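Local coordinates for protein STN1 (Saccharomyces cerevisiae, PDB 3KEY) that helps to set telomere length and protect chromosome ends, and restrains telomerase loading by binding CDC13, at residues 19-24 / 84-89. Numbering follows the deposited sequence.
Sequences MKEISN and SETFDL
The carbonyl oxygen of Ile22 receives Phe87 N at 2.8 Å in a nearly straight bond (169° at the hydrogen), and the edge of the Phe87 ring lies beside the same oxygen, CD1 to O 3.6 Å. Ile22 N returns a bond to Phe87 O, which completes an antiparallel hydrogen-bonded pair. Beyond the pair, Leu89 N binds Lys20 O at one end; at the other, the N of Asn24, first residue of helix 24-28, sits nearly on the line of the Glu85 carbonyl.

The pair exemplifies how two faces of one sheet do different work. On the face of Ile22 and Phe87, the ring presents its edge to Asn24: with CG anti to the backbone N (chi1 -164°), the amide puts OD1 3.3 Å from Phe87 CE1, its plane turned 53° from the ring. Replacing Phe87 by an alanine would probably leave a gap beside Asn24 OD1 and remove the ring's contact with Val72 of helix 56-73. Further along, Ile22 CG2 meets Leu89 CD1 at 4.0 Å, and both side chains also rest on Leu17.

On the more polar face, Glu21 runs its extended chain across the methyl of Thr86, CG to CG2 3.3 Å, toward a salt bridge with Lys80 of strand 78-81, beyond 86-88. The Thr86 hydroxyl turns back to donate to Ser84 OG, 2.6 Å away, which also bonds Asp81; Glu85 and Thr86 both face Asp81 in a G1 beta bulge. Ser23 OG N-caps a helix through Asp26 N, while Asp88 OD1 holds Leu90 N at the turn into helix 90-108. This small antiparallel sheet of order 1-3-2, packed against helices, is characteristic of a winged helix-turn-helix domain, here the first of two in the C-terminal part of Stn1.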
ATOM      1  N   MET A  19       7.225  10.338 -10.249  1.00 52.59           N
ATOM      2  CA  MET A  19       8.088  11.226  -9.474  1.00 50.97           C
ATOM      3  C   MET A  19       8.576  10.522  -8.214  1.00 49.45           C
ATOM      4  O   MET A  19       7.995   9.524  -7.789  1.00 48.26           O
ATOM      5  CB  MET A  19       7.322  12.498  -9.093  1.00 51.66           C
ATOM      6  CG  MET A  19       5.951  12.227  -8.492  1.00 53.78           C
ATOM      7  SD  MET A  19       4.915  13.701  -8.385  1.00 54.52           S
ATOM      8  CE  MET A  19       3.977  13.554  -9.911  1.00 54.89           C
ATOM      9  N   LYS A  20       9.640  11.052  -7.617  1.00 47.81           N
ATOM     10  CA  LYS A  20      10.207  10.466  -6.407  1.00 47.50           C
ATOM     11  C   LYS A  20       9.673  11.107  -5.130  1.00 46.03           C
ATOM     12  O   LYS A  20       9.817  10.549  -4.042  1.00 44.95           O
ATOM     13  CB  LYS A  20      11.728  10.588  -6.431  1.00 49.18           C
ATOM     14  CG  LYS A  20      12.365  10.078  -7.706  1.00 52.59           C
ATOM     15  CD  LYS A  20      13.830  10.480  -7.750  1.00 55.65           C
ATOM     16  CE  LYS A  20      14.451  10.274  -9.122  1.00 57.17           C
ATOM     17  NZ  LYS A  20      15.871  10.744  -9.108  1.00 59.36           N
ATOM     18  N   GLU A  21       9.059  12.277  -5.262  1.00 44.60           N
ATOM     19  CA  GLU A  21       8.512  12.984  -4.110  1.00 44.87           C
ATOM     20  C   GLU A  21       7.350  13.866  -4.548  1.00 42.35           C
ATOM     21  O   GLU A  21       7.220  14.202  -5.727  1.00 41.87           O
ATOM     22  CB  GLU A  21       9.582  13.885  -3.471  1.00 48.20           C
ATOM     23  CG  GLU A  21       9.402  15.393  -3.797  1.00 54.55           C
ATOM     24  CD  GLU A  21      10.680  16.206  -3.569  1.00 56.20           C
ATOM     25  OE1 GLU A  21      10.658  17.447  -3.743  1.00 58.65           O
ATOM     26  OE2 GLU A  21      11.711  15.591  -3.224  1.00 57.95           O
ATOM     27  N   ILE A  22       6.516  14.248  -3.586  1.00 38.47           N
ATOM     28  CA  ILE A  22       5.392  15.131  -3.856  1.00 37.55           C
ATOM     29  C   ILE A  22       4.970  15.841  -2.573  1.00 37.95           C
ATOM     30  O   ILE A  22       4.981  15.257  -1.485  1.00 36.94           O
ATOM     31  CB  ILE A  22       4.184  14.369  -4.452  1.00 38.03           C
ATOM     32  CG1 ILE A  22       3.079  15.364  -4.821  1.00 36.99           C
ATOM     33  CG2 ILE A  22       3.657  13.344  -3.453  1.00 35.08           C
ATOM     34  CD1 ILE A  22       1.949  14.756  -5.637  1.00 36.86           C
ATOM     35  N   SER A  23       4.615  17.112  -2.698  1.00 37.73           N
ATOM     36  CA  SER A  23       4.195  17.875  -1.537  1.00 37.46           C
ATOM     37  C   SER A  23       2.745  17.563  -1.208  1.00 37.46           C
ATOM     38  O   SER A  23       1.970  17.150  -2.072  1.00 36.15           O
ATOM     39  CB  SER A  23       4.344  19.378  -1.794  1.00 36.95           C
ATOM     40  OG  SER A  23       3.429  19.806  -2.789  1.00 41.99           O
ATOM     41  N   ASN A  24       2.401  17.771   0.057  1.00 36.80           N
ATOM     42  CA  ASN A  24       1.066  17.542   0.577  1.00 38.55           C
ATOM     43  C   ASN A  24       0.026  18.319  -0.249  1.00 39.92           C
ATOM     44  O   ASN A  24      -1.040  17.790  -0.573  1.00 37.51           O
ATOM     45  CB  ASN A  24       1.042  17.999   2.038  1.00 41.83           C
ATOM     46  CG  ASN A  24      -0.152  17.483   2.804  1.00 44.30           C
ATOM     47  OD1 ASN A  24      -0.316  16.275   2.993  1.00 46.40           O
ATOM     48  ND2 ASN A  24      -0.989  18.400   3.269  1.00 44.88           N
ATOM     49  N   SER A  84       8.236  21.638   4.578  1.00 40.87           N
ATOM     50  CA  SER A  84       7.472  21.838   3.348  1.00 38.68           C
ATOM     51  C   SER A  84       6.394  20.752   3.178  1.00 38.40           C
ATOM     52  O   SER A  84       5.618  20.780   2.221  1.00 35.33           O
ATOM     53  CB  SER A  84       8.402  21.831   2.129  1.00 38.23           C
ATOM     54  OG  SER A  84       8.938  20.538   1.895  1.00 39.31           O
ATOM     55  N   GLU A  85       6.343  19.809   4.116  1.00 38.16           N
ATOM     56  CA  GLU A  85       5.373  18.714   4.057  1.00 39.01           C
ATOM     57  C   GLU A  85       5.506  17.981   2.721  1.00 38.57           C
ATOM     58  O   GLU A  85       4.536  17.825   1.976  1.00 38.29           O
ATOM     59  CB  GLU A  85       3.940  19.244   4.215  1.00 42.30           C
ATOM     60  CG  GLU A  85       3.645  19.931   5.551  1.00 48.78           C
ATOM     61  CD  GLU A  85       3.672  18.972   6.738  1.00 53.80           C
ATOM     62  OE1 GLU A  85       3.375  19.415   7.872  1.00 57.21           O
ATOM     63  OE2 GLU A  85       3.988  17.776   6.544  1.00 55.84           O
ATOM     64  N   THR A  86       6.724  17.542   2.417  1.00 36.89           N
ATOM     65  CA  THR A  86       6.984  16.815   1.184  1.00 36.20           C
ATOM     66  C   THR A  86       7.172  15.341   1.514  1.00 34.62           C
ATOM     67  O   THR A  86       7.928  14.985   2.424  1.00 34.32           O
ATOM     68  CB  THR A  86       8.241  17.352   0.474  1.00 35.70           C
ATOM     69  OG1 THR A  86       8.058  18.741   0.193  1.00 38.11           O
ATOM     70  CG2 THR A  86       8.482  16.610  -0.832  1.00 36.48           C
ATOM     71  N   PHE A  87       6.475  14.484   0.775  1.00 35.02           N
ATOM     72  CA  PHE A  87       6.564  13.047   1.010  1.00 34.80           C
ATOM     73  C   PHE A  87       7.538  12.365   0.072  1.00 34.91           C
ATOM     74  O   PHE A  87       7.659  12.728  -1.097  1.00 34.40           O
ATOM     75  CB  PHE A  87       5.185  12.386   0.870  1.00 34.18           C
ATOM     76  CG  PHE A  87       4.162  12.930   1.817  1.00 35.53           C
ATOM     77  CD1 PHE A  87       3.263  13.909   1.404  1.00 36.80           C
ATOM     78  CD2 PHE A  87       4.127  12.499   3.139  1.00 36.64           C
ATOM     79  CE1 PHE A  87       2.346  14.454   2.292  1.00 38.11           C
ATOM     80  CE2 PHE A  87       3.213  13.038   4.039  1.00 37.68           C
ATOM     81  CZ  PHE A  87       2.320  14.018   3.616  1.00 38.19           C
ATOM     82  N   ASP A  88       8.237  11.376   0.610  1.00 36.22           N
ATOM     83  CA  ASP A  88       9.200  10.586  -0.142  1.00 37.25           C
ATOM     84  C   ASP A  88       8.409   9.378  -0.649  1.00 37.40           C
ATOM     85  O   ASP A  88       7.819   8.645   0.146  1.00 37.50           O
ATOM     86  CB  ASP A  88      10.323  10.130   0.796  1.00 38.09           C
ATOM     87  CG  ASP A  88      11.411   9.351   0.084  1.00 39.37           C
ATOM     88  OD1 ASP A  88      11.367   9.227  -1.158  1.00 38.02           O
ATOM     89  OD2 ASP A  88      12.324   8.864   0.780  1.00 43.91           O
ATOM     90  N   LEU A  89       8.388   9.177  -1.961  1.00 37.16           N
ATOM     91  CA  LEU A  89       7.648   8.060  -2.527  1.00 38.51           C
ATOM     92  C   LEU A  89       8.546   6.850  -2.837  1.00 40.72           C
ATOM     93  O   LEU A  89       8.055   5.767  -3.188  1.00 37.61           O
ATOM     94  CB  LEU A  89       6.926   8.522  -3.797  1.00 38.50           C
ATOM     95  CG  LEU A  89       5.988   9.723  -3.644  1.00 37.61           C
ATOM     96  CD1 LEU A  89       5.319  10.018  -4.985  1.00 38.25           C
ATOM     97  CD2 LEU A  89       4.941   9.443  -2.574  1.00 36.53           C
TER